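Local coordinates for protein involved in catabolism of external DNA (Legionella pneumophila subsp. pneumophila, PDB 2OO3) that probably methylates N6 of adenine 2030 in 23S ribosomal RNA, using S-adenosyl-L-methionine as the methyl donor, at residues Glu125-Phe128 and Leu129-Leu132; Ala204-Glu207 and Gln208-Lys212; Pro246-Phe249 and Pro250-Lys254. One frame throughout, in Å; residues are numbered along the deposited sequence.

Three short contacts along one Rossmann-like methyltransferase chain illustrate three helices: the end of one, the first turns of another and the start of a third. Interaction 1 closes helix 123-129, interaction 2 lies in the first turns of helix 203-216, and interaction 3 opens helix 249-263. They do not touch: the nearest atoms of interactions 2 and 3 are about 13 Å apart, while the centres of interactions 1 and 3 lie about 33 Å apart on opposite sides of the chain's centre. The side chain of Glu125 is about 4 Å from that of Glu120, a residue predicted to bind S-adenosyl-L-methionine; that of Phe209 is about 10 Å from that of Asp166, the predicted proton acceptor.

Interaction 1. Residues Glu125-Phe128 and Leu129-Leu132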
ATOM      1  N   GLU A 125      -2.319 -16.250   9.615  1.00 12.96           N
ATOM      2  CA  GLU A 125      -2.734 -15.135   8.776  1.00 12.99           C
ATOM      3  C   GLU A 125      -3.304 -15.652   7.445  1.00 12.70           C
ATOM      4  O   GLU A 125      -4.378 -15.230   6.996  1.00 11.44           O
ATOM      5  CB  GLU A 125      -1.560 -14.186   8.513  1.00 12.00           C
ATOM      6  CG  GLU A 125      -0.972 -13.582   9.799  1.00 16.94           C
ATOM      7  CD  GLU A 125      -2.067 -13.098  10.736  1.00 21.65           C
ATOM      8  OE1 GLU A 125      -2.681 -12.054  10.441  1.00 21.83           O
ATOM      9  OE2 GLU A 125      -2.351 -13.797  11.742  1.00 23.80           O
ATOM     10  N   TYR A 126      -2.576 -16.577   6.834  1.00 11.93           N
ATOM     11  CA  TYR A 126      -3.030 -17.207   5.600  1.00 12.80           C
ATOM     12  C   TYR A 126      -4.406 -17.852   5.771  1.00 12.98           C
ATOM     13  O   TYR A 126      -5.282 -17.703   4.907  1.00 11.62           O
ATOM     14  CB  TYR A 126      -1.993 -18.218   5.107  1.00 13.54           C
ATOM     15  CG  TYR A 126      -2.547 -19.185   4.086  1.00 14.50           C
ATOM     16  CD1 TYR A 126      -2.656 -18.819   2.731  1.00 13.46           C
ATOM     17  CD2 TYR A 126      -2.953 -20.464   4.466  1.00 13.32           C
ATOM     18  CE1 TYR A 126      -3.178 -19.739   1.774  1.00 13.43           C
ATOM     19  CE2 TYR A 126      -3.462 -21.359   3.548  1.00 14.55           C
ATOM     20  CZ  TYR A 126      -3.568 -20.987   2.201  1.00 15.98           C
ATOM     21  OH  TYR A 126      -4.093 -21.898   1.309  1.00 18.43           O
ATOM     22  N   ASN A 127      -4.609 -18.568   6.886  1.00 13.37           N
ATOM     23  CA  ASN A 127      -5.893 -19.218   7.110  1.00 14.86           C
ATOM     24  C   ASN A 127      -7.041 -18.224   7.228  1.00 14.40           C
ATOM     25  O   ASN A 127      -8.150 -18.534   6.799  1.00 13.96           O
ATOM     26  CB  ASN A 127      -5.879 -20.165   8.333  1.00 16.15           C
ATOM     27  CG  ASN A 127      -5.111 -21.478   8.070  1.00 20.68           C
ATOM     28  OD1 ASN A 127      -4.295 -21.878   8.896  1.00 28.00           O
ATOM     29  ND2 ASN A 127      -5.364 -22.140   6.940  1.00 21.07           N
ATOM     30  N   PHE A 128      -6.775 -17.035   7.779  1.00 13.32           N
ATOM     31  CA  PHE A 128      -7.800 -15.987   7.838  1.00 13.74           C
ATOM     32  C   PHE A 128      -8.048 -15.387   6.472  1.00 12.44           C
ATOM     33  O   PHE A 128      -9.160 -15.071   6.131  1.00 10.84           O
ATOM     34  CB  PHE A 128      -7.407 -14.858   8.788  1.00 14.69           C
ATOM     35  CG  PHE A 128      -7.703 -15.130  10.228  1.00 19.29           C
ATOM     36  CD1 PHE A 128      -9.014 -15.095  10.708  1.00 22.54           C
ATOM     37  CD2 PHE A 128      -6.664 -15.351  11.133  1.00 23.58           C
ATOM     38  CE1 PHE A 128      -9.277 -15.336  12.065  1.00 25.51           C
ATOM     39  CE2 PHE A 128      -6.914 -15.591  12.495  1.00 24.43           C
ATOM     40  CZ  PHE A 128      -8.224 -15.588  12.959  1.00 23.61           C
ATOM     41  N   LEU A 129      -6.993 -15.233   5.687  1.00 12.47           N
ATOM     42  CA  LEU A 129      -7.105 -14.685   4.325  1.00 12.56           C
ATOM     43  C   LEU A 129      -7.966 -15.571   3.399  1.00 12.28           C
ATOM     44  O   LEU A 129      -8.616 -15.082   2.468  1.00 12.33           O
ATOM     45  CB  LEU A 129      -5.699 -14.542   3.738  1.00 11.41           C
ATOM     46  CG  LEU A 129      -5.531 -13.769   2.422  1.00 11.73           C
ATOM     47  CD1 LEU A 129      -5.975 -12.313   2.591  1.00  8.13           C
ATOM     48  CD2 LEU A 129      -4.072 -13.851   2.059  1.00 10.61           C
ATOM     49  N   LEU A 130      -7.993 -16.873   3.680  1.00 11.86           N
ATOM     50  CA  LEU A 130      -8.862 -17.793   2.932  1.00 11.56           C
ATOM     51  C   LEU A 130     -10.345 -17.495   3.129  1.00 11.12           C
ATOM     52  O   LEU A 130     -11.174 -18.002   2.370  1.00 11.43           O
ATOM     53  CB  LEU A 130      -8.592 -19.268   3.341  1.00 11.73           C
ATOM     54  CG  LEU A 130      -7.240 -19.839   2.948  1.00 11.13           C
ATOM     55  CD1 LEU A 130      -7.034 -21.234   3.571  1.00 11.73           C
ATOM     56  CD2 LEU A 130      -7.087 -19.885   1.410  1.00 13.43           C
ATOM     57  N   LYS A 131     -10.679 -16.696   4.145  1.00  9.97           N
ATOM     58  CA  LYS A 131     -12.066 -16.355   4.455  1.00 10.71           C
ATOM     59  C   LYS A 131     -12.561 -15.024   3.828  1.00 10.28           C
ATOM     60  O   LYS A 131     -13.702 -14.662   3.990  1.00 10.37           O
ATOM     61  CB  LYS A 131     -12.228 -16.273   5.976  1.00 10.55           C
ATOM     62  CG  LYS A 131     -11.844 -17.578   6.754  1.00 14.78           C
ATOM     63  CD  LYS A 131     -12.822 -18.661   6.364  1.00 21.61           C
ATOM     64  CE  LYS A 131     -13.096 -19.727   7.462  1.00 26.36           C
ATOM     65  NZ  LYS A 131     -14.169 -20.709   6.966  1.00 24.19           N
ATOM     66  N   LEU A 132     -11.693 -14.281   3.161  1.00 11.10           N
ATOM     67  CA  LEU A 132     -12.116 -13.031   2.487  1.00 12.28           C
ATOM     68  C   LEU A 132     -13.147 -13.281   1.409  1.00 11.60           C
ATOM     69  O   LEU A 132     -12.977 -14.235   0.633  1.00 10.48           O
ATOM     70  CB  LEU A 132     -10.919 -12.352   1.840  1.00 13.13           C
ATOM     71  CG  LEU A 132     -10.036 -11.513   2.787  1.00 17.78           C
ATOM     72  CD1 LEU A 132     -10.249 -10.066   2.412  1.00 17.20           C
ATOM     73  CD2 LEU A 132     -10.229 -11.768   4.338  1.00 16.77           C
TER
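Leu129 N closes a helical turn on Glu125 O at 2.9 Å, where the C-terminal end of an alpha helix passes, through an i to i+3 bond, into a type I turn. Its CB also rests 3.4 Å from Tyr126 O, tucked against the backbone of the preceding turn.

Leu130 brings the main side-chain contact. Its N adds the final i to i+4 bond, to Tyr126 O at 3.1 Å, and its side chain leans over the phenol ring of the same residue. Two torsions make the meeting possible: Tyr126 carries CG anti to its own N (chi1 163°), whereas Leu130 holds CG beside its N (chi1 -68°). The methine carbon CG then lies over one ring face, offset toward the rim, in a CH-pi contact 4.2 Å from the centroid. Both methyls lie on that same face, toward the hydroxyl end, CD1 3.6 Å from Tyr126 CE2 and CD2 3.6 Å from Tyr126 OH.

At Lys131 the helical pattern gives way. Its N turns back to Phe128 O at 3.0 Å, with the donor 55° out of the carbonyl plane, well off a lone pair. The lysine CB lies 3.3 Å from Phe128 O, before the chain bends and its end leads away. Leu132 ends the turn begun at Leu129, its CD2 reaching back toward Phe128 O.

Glu125, Tyr126 and Leu129 pack on Glu120, predicted to bind S-adenosyl-L-methionine, while Arg46 forms a salt bridge with Glu125 and a cation-pi contact with Phe128. Tyr126, Leu129 and Leu130 touch Val141 of strand 139-142, and His143 stacks on the Tyr126 ring. Leu129 and Leu132 pack on helix 102-109 through Pro103 and Tyr104.

Interaction 2. Residues Ala204-Glu207 and Gln208-Lys212; sequences AWTE and QFLRK
The indole of Trp205 has the amide of Gln208 at its edge, near the ring plane, with NE2 4.2 Å from CD1 of the indole. The phenyl ring of Phe209 likewise has Thr206 O at its edge, 4.1 Å from CD2, and it meets the ring of Tyr198 with their planes at about 45°.

The Gln208 amide is committed to the backbone. With CG set beside its own N (chi1 -72°) and the chain extended beyond, the side chain folds back along the helix until NE2 donates to Ala204 O at 2.9 Å. Gln208 N donates to that same oxygen at 3.1 Å. The two donors reach it from opposite faces of the carbonyl plane; NE2 stands 73° out of it and the backbone N much less. One carbonyl in the first turn is thus gripped twice by a single residue.

Behind it the regular i to i+4 bonds continue, including Leu210 N to Thr206 O at 2.8 Å. Leu210 also lays its side chain alongside Thr206, both pointing the same way, with CD1 4.1 Å from the threonine CG2 and its own CG 3.3 Å from Thr206 O.

The side of helix 203-216 carrying Thr206, Phe209 and Leu210 faces the sheet. Thr206 hydrogen-bonds through OG1 to Pro199 O and packs with Leu210 on Tyr198 of strand 193-200, while Leu210 extends to Arg222 and Glu224 of strand 220-226. Phe209 touches Val196 of strand 193-200 and Tyr175, Ile178 and Pro179 of helix 174-188.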
ATOM      1  N   ALA A 204      19.281   5.630   8.472  1.00  8.27           N
ATOM      2  CA  ALA A 204      20.384   5.097   7.703  1.00  7.66           C
ATOM      3  C   ALA A 204      19.936   3.874   6.890  1.00  7.02           C
ATOM      4  O   ALA A 204      20.304   3.705   5.729  1.00  7.75           O
ATOM      5  CB  ALA A 204      21.518   4.727   8.647  1.00  8.00           C
ATOM      6  N   TRP A 205      19.157   3.016   7.514  1.00  6.55           N
ATOM      7  CA  TRP A 205      18.666   1.826   6.845  1.00  6.91           C
ATOM      8  C   TRP A 205      17.737   2.231   5.710  1.00  6.46           C
ATOM      9  O   TRP A 205      17.842   1.705   4.627  1.00  5.73           O
ATOM     10  CB  TRP A 205      17.901   0.939   7.818  1.00  7.33           C
ATOM     11  CG  TRP A 205      18.742   0.294   8.910  1.00  9.71           C
ATOM     12  CD1 TRP A 205      20.115   0.375   9.077  1.00 10.40           C
ATOM     13  CD2 TRP A 205      18.265  -0.557   9.948  1.00  9.82           C
ATOM     14  NE1 TRP A 205      20.502  -0.386  10.166  1.00  8.99           N
ATOM     15  CE2 TRP A 205      19.387  -0.954  10.720  1.00 10.17           C
ATOM     16  CE3 TRP A 205      16.992  -1.045  10.296  1.00 12.59           C
ATOM     17  CZ2 TRP A 205      19.271  -1.795  11.814  1.00 10.11           C
ATOM     18  CZ3 TRP A 205      16.879  -1.889  11.386  1.00 11.30           C
ATOM     19  CH2 TRP A 205      18.024  -2.258  12.134  1.00 12.64           C
ATOM     20  N   THR A 206      16.811   3.138   5.991  1.00  6.53           N
ATOM     21  CA  THR A 206      15.909   3.653   4.954  1.00  7.64           C
ATOM     22  C   THR A 206      16.662   4.302   3.765  1.00  7.31           C
ATOM     23  O   THR A 206      16.332   4.048   2.605  1.00  6.55           O
ATOM     24  CB  THR A 206      14.850   4.593   5.565  1.00  7.42           C
ATOM     25  OG1 THR A 206      14.051   3.840   6.500  1.00  8.97           O
ATOM     26  CG2 THR A 206      13.958   5.146   4.469  1.00  9.04           C
ATOM     27  N   GLU A 207      17.712   5.080   4.049  1.00  7.80           N
ATOM     28  CA  GLU A 207      18.484   5.706   2.984  1.00  7.91           C
ATOM     29  C   GLU A 207      19.220   4.669   2.116  1.00  8.17           C
ATOM     30  O   GLU A 207      19.393   4.876   0.904  1.00  8.01           O
ATOM     31  CB  GLU A 207      19.480   6.737   3.542  1.00  9.16           C
ATOM     32  CG  GLU A 207      18.841   8.055   4.066  1.00 12.33           C
ATOM     33  CD  GLU A 207      18.072   8.823   2.968  1.00 17.93           C
ATOM     34  OE1 GLU A 207      18.439   8.736   1.787  1.00 23.79           O
ATOM     35  OE2 GLU A 207      17.072   9.488   3.268  1.00 23.36           O
ATOM     36  N   GLN A 208      19.667   3.566   2.731  1.00  7.32           N
ATOM     37  CA  GLN A 208      20.322   2.495   1.964  1.00  7.46           C
ATOM     38  C   GLN A 208      19.330   1.754   1.065  1.00  6.86           C
ATOM     39  O   GLN A 208      19.642   1.388  -0.082  1.00  7.42           O
ATOM     40  CB  GLN A 208      21.049   1.526   2.889  1.00  6.14           C
ATOM     41  CG  GLN A 208      22.338   2.161   3.520  1.00  8.01           C
ATOM     42  CD  GLN A 208      22.843   1.344   4.691  1.00  7.88           C
ATOM     43  OE1 GLN A 208      23.492   0.321   4.491  1.00 10.54           O
ATOM     44  NE2 GLN A 208      22.531   1.781   5.924  1.00  5.14           N
ATOM     45  N   PHE A 209      18.143   1.531   1.606  1.00  7.30           N
ATOM     46  CA  PHE A 209      17.006   0.978   0.848  1.00  7.35           C
ATOM     47  C   PHE A 209      16.695   1.900  -0.338  1.00  8.15           C
ATOM     48  O   PHE A 209      16.632   1.454  -1.495  1.00  8.33           O
ATOM     49  CB  PHE A 209      15.801   0.859   1.806  1.00  6.15           C
ATOM     50  CG  PHE A 209      14.472   0.547   1.127  1.00  8.47           C
ATOM     51  CD1 PHE A 209      14.091  -0.768   0.880  1.00  6.68           C
ATOM     52  CD2 PHE A 209      13.597   1.582   0.766  1.00  7.77           C
ATOM     53  CE1 PHE A 209      12.838  -1.062   0.263  1.00 10.40           C
ATOM     54  CE2 PHE A 209      12.359   1.298   0.132  1.00  8.95           C
ATOM     55  CZ  PHE A 209      11.988  -0.019  -0.110  1.00  7.11           C
ATOM     56  N   LEU A 210      16.530   3.194  -0.061  1.00  8.14           N
ATOM     57  CA  LEU A 210      16.180   4.145  -1.115  1.00  8.86           C
ATOM     58  C   LEU A 210      17.259   4.258  -2.238  1.00  9.67           C
ATOM     59  O   LEU A 210      16.916   4.441  -3.410  1.00  9.61           O
ATOM     60  CB  LEU A 210      15.879   5.527  -0.511  1.00  8.55           C
ATOM     61  CG  LEU A 210      14.603   5.671   0.332  1.00  8.31           C
ATOM     62  CD1 LEU A 210      14.536   7.060   0.921  1.00  7.28           C
ATOM     63  CD2 LEU A 210      13.342   5.365  -0.520  1.00  7.41           C
ATOM     64  N   ARG A 211      18.542   4.106  -1.895  1.00 10.02           N
ATOM     65  CA  ARG A 211      19.602   4.173  -2.914  1.00 10.28           C
ATOM     66  C   ARG A 211      19.469   2.993  -3.877  1.00 10.19           C
ATOM     67  O   ARG A 211      19.606   3.160  -5.105  1.00 10.38           O
ATOM     68  CB  ARG A 211      21.005   4.211  -2.283  1.00 10.65           C
ATOM     69  CG  ARG A 211      22.184   4.272  -3.330  1.00 11.35           C
ATOM     70  CD  ARG A 211      23.558   4.452  -2.637  1.00 13.15           C
ATOM     71  NE  ARG A 211      23.691   5.744  -1.950  1.00 19.27           N
ATOM     72  CZ  ARG A 211      23.977   6.905  -2.552  1.00 22.39           C
ATOM     73  NH1 ARG A 211      24.172   6.958  -3.866  1.00 22.78           N
ATOM     74  NH2 ARG A 211      24.056   8.020  -1.837  1.00 21.60           N
ATOM     75  N   LYS A 212      19.171   1.814  -3.339  1.00  8.63           N
ATOM     76  CA  LYS A 212      18.914   0.641  -4.183  1.00  9.25           C
ATOM     77  C   LYS A 212      17.648   0.808  -5.030  1.00  8.93           C
ATOM     78  O   LYS A 212      17.669   0.478  -6.200  1.00  8.92           O
ATOM     79  CB  LYS A 212      18.810  -0.659  -3.363  1.00  9.39           C
ATOM     80  CG  LYS A 212      20.044  -0.991  -2.565  1.00 11.51           C
ATOM     81  CD  LYS A 212      21.322  -0.713  -3.358  1.00 20.68           C
ATOM     82  CE  LYS A 212      21.810  -1.934  -4.097  1.00 25.50           C
ATOM     83  NZ  LYS A 212      23.194  -1.704  -4.610  1.00 29.03           N
TER

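Interaction 3. Residues Pro246-Phe249 and Pro250-Lys254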
ATOM      1  N   PRO A 246       1.177   6.423 -12.346  1.00 13.04           N
ATOM      2  CA  PRO A 246       0.208   6.916 -13.311  1.00 14.89           C
ATOM      3  C   PRO A 246       0.308   8.394 -13.523  1.00 16.38           C
ATOM      4  O   PRO A 246       0.764   9.161 -12.632  1.00 16.24           O
ATOM      5  CB  PRO A 246      -1.130   6.604 -12.659  1.00 15.36           C
ATOM      6  CG  PRO A 246      -0.812   5.467 -11.656  1.00 15.19           C
ATOM      7  CD  PRO A 246       0.517   5.912 -11.134  1.00 13.60           C
ATOM      8  N   TYR A 247      -0.031   8.748 -14.756  1.00 17.53           N
ATOM      9  CA  TYR A 247      -0.535  10.045 -15.132  1.00 18.54           C
ATOM     10  C   TYR A 247      -1.449  10.680 -14.080  1.00 17.49           C
ATOM     11  O   TYR A 247      -2.554  10.161 -13.768  1.00 18.15           O
ATOM     12  CB  TYR A 247      -1.346   9.894 -16.437  1.00 20.13           C
ATOM     13  CG  TYR A 247      -1.589  11.202 -17.165  1.00 21.87           C
ATOM     14  CD1 TYR A 247      -0.519  12.055 -17.492  1.00 23.94           C
ATOM     15  CD2 TYR A 247      -2.892  11.595 -17.523  1.00 23.56           C
ATOM     16  CE1 TYR A 247      -0.741  13.274 -18.165  1.00 24.28           C
ATOM     17  CE2 TYR A 247      -3.126  12.800 -18.192  1.00 23.33           C
ATOM     18  CZ  TYR A 247      -2.048  13.630 -18.508  1.00 24.87           C
ATOM     19  OH  TYR A 247      -2.282  14.811 -19.180  1.00 24.36           O
ATOM     20  N   THR A 248      -0.982  11.808 -13.568  1.00 15.54           N
ATOM     21  CA  THR A 248      -1.704  12.661 -12.631  1.00 15.85           C
ATOM     22  C   THR A 248      -1.547  12.242 -11.164  1.00 14.52           C
ATOM     23  O   THR A 248      -1.998  12.958 -10.266  1.00 13.40           O
ATOM     24  CB  THR A 248      -3.219  12.832 -12.966  1.00 16.20           C
ATOM     25  OG1 THR A 248      -3.923  11.634 -12.603  1.00 20.03           O
ATOM     26  CG2 THR A 248      -3.448  13.175 -14.463  1.00 18.97           C
ATOM     27  N   PHE A 249      -0.899  11.103 -10.911  1.00 13.58           N
ATOM     28  CA  PHE A 249      -0.759  10.603  -9.536  1.00 13.01           C
ATOM     29  C   PHE A 249       0.059  11.539  -8.624  1.00 13.25           C
ATOM     30  O   PHE A 249      -0.327  11.757  -7.490  1.00 12.38           O
ATOM     31  CB  PHE A 249      -0.153   9.181  -9.538  1.00 13.92           C
ATOM     32  CG  PHE A 249       0.121   8.646  -8.168  1.00 13.36           C
ATOM     33  CD1 PHE A 249      -0.895   8.054  -7.427  1.00 14.07           C
ATOM     34  CD2 PHE A 249       1.387   8.767  -7.607  1.00 15.83           C
ATOM     35  CE1 PHE A 249      -0.643   7.553  -6.144  1.00 14.81           C
ATOM     36  CE2 PHE A 249       1.650   8.301  -6.330  1.00 15.85           C
ATOM     37  CZ  PHE A 249       0.622   7.700  -5.586  1.00 16.54           C
ATOM     38  N   PRO A 250       1.234  12.049  -9.095  1.00 14.02           N
ATOM     39  CA  PRO A 250       1.966  13.021  -8.282  1.00 14.65           C
ATOM     40  C   PRO A 250       1.127  14.184  -7.744  1.00 15.03           C
ATOM     41  O   PRO A 250       1.224  14.478  -6.560  1.00 15.21           O
ATOM     42  CB  PRO A 250       3.102  13.487  -9.214  1.00 14.49           C
ATOM     43  CG  PRO A 250       3.435  12.250  -9.983  1.00 14.40           C
ATOM     44  CD  PRO A 250       2.011  11.694 -10.302  1.00 14.90           C
ATOM     45  N   SER A 251       0.283  14.814  -8.561  1.00 15.13           N
ATOM     46  CA  SER A 251      -0.518  15.903  -8.041  1.00 15.41           C
ATOM     47  C   SER A 251      -1.690  15.437  -7.184  1.00 14.51           C
ATOM     48  O   SER A 251      -2.009  16.114  -6.202  1.00 14.28           O
ATOM     49  CB  SER A 251      -0.975  16.886  -9.137  1.00 16.26           C
ATOM     50  OG  SER A 251      -1.722  16.194 -10.123  1.00 21.03           O
ATOM     51  N   GLU A 252      -2.333  14.316  -7.507  1.00 12.74           N
ATOM     52  CA  GLU A 252      -3.353  13.794  -6.596  1.00 12.39           C
ATOM     53  C   GLU A 252      -2.759  13.495  -5.235  1.00 12.50           C
ATOM     54  O   GLU A 252      -3.328  13.859  -4.225  1.00 11.97           O
ATOM     55  CB  GLU A 252      -3.982  12.483  -7.094  1.00 12.39           C
ATOM     56  CG  GLU A 252      -4.801  12.636  -8.366  1.00 16.71           C
ATOM     57  CD  GLU A 252      -5.683  11.440  -8.636  1.00 21.04           C
ATOM     58  OE1 GLU A 252      -5.384  10.333  -8.125  1.00 23.03           O
ATOM     59  OE2 GLU A 252      -6.667  11.610  -9.379  1.00 23.55           O
ATOM     60  N   ILE A 253      -1.621  12.797  -5.206  1.00 11.99           N
ATOM     61  CA  ILE A 253      -1.083  12.321  -3.938  1.00 12.99           C
ATOM     62  C   ILE A 253      -0.607  13.481  -3.032  1.00 12.90           C
ATOM     63  O   ILE A 253      -0.653  13.374  -1.819  1.00 12.84           O
ATOM     64  CB  ILE A 253       0.013  11.284  -4.156  1.00 12.36           C
ATOM     65  CG1 ILE A 253       0.063  10.333  -2.958  1.00 12.61           C
ATOM     66  CG2 ILE A 253       1.347  11.966  -4.517  1.00 13.71           C
ATOM     67  CD1 ILE A 253      -1.229   9.497  -2.806  1.00 12.51           C
ATOM     68  N   LYS A 254      -0.216  14.595  -3.645  1.00 12.31           N
ATOM     69  CA  LYS A 254       0.093  15.827  -2.924  1.00 13.08           C
ATOM     70  C   LYS A 254      -1.116  16.362  -2.147  1.00 12.03           C
ATOM     71  O   LYS A 254      -0.978  16.762  -0.993  1.00 10.59           O
ATOM     72  CB  LYS A 254       0.612  16.890  -3.905  1.00 13.34           C
ATOM     73  CG  LYS A 254       1.176  18.179  -3.240  1.00 15.06           C
ATOM     74  CD  LYS A 254       1.735  19.128  -4.318  1.00 16.13           C
ATOM     75  CE  LYS A 254       2.215  20.478  -3.750  1.00 20.40           C
ATOM     76  NZ  LYS A 254       1.049  21.135  -3.098  1.00 26.40           N
TER
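A type II beta turn running straight into a helix N-terminus is the motif here: Pro246 to Phe249 form the turn, closed by Phe249 N donating to Pro246 O at 3.1 Å, and Thr248 occupies the N-cap position of helix 249-263. The threonine's side chain makes no capping bond, but its backbone begins the helical pattern, Thr248 O accepting from Glu252 N at 3.1 Å. Phe249 O follows, taking Ile253 N at 2.8 Å.

Pro250 fits the first turn of a helix, where its lack of an N-H costs no bond. Its ring crosses the Phe249 side chain at about a right angle, CD lying 3.4 Å from Phe249 CB. The aromatic ring itself is carried along the helix by chi1 175°, which places CG anti to the backbone N and lets one face receive Ile253.

Around this apolar pair lie Val221 and Ile223 of strand 220-226, touched by Phe249 and Ile253 respectively, with Ile273 of strand 270-275 and Thr22 of helix 14-30 also against Ile253. Glu252 turns its carboxylate to Arg25 of helix 14-30 in a salt bridge.

Over the Phe249 face, Ile253 CB makes a CH-pi contact 4.2 Å from the centroid, displaced toward the rim, while both CG1 and CD1 approach CZ to 3.8 Å.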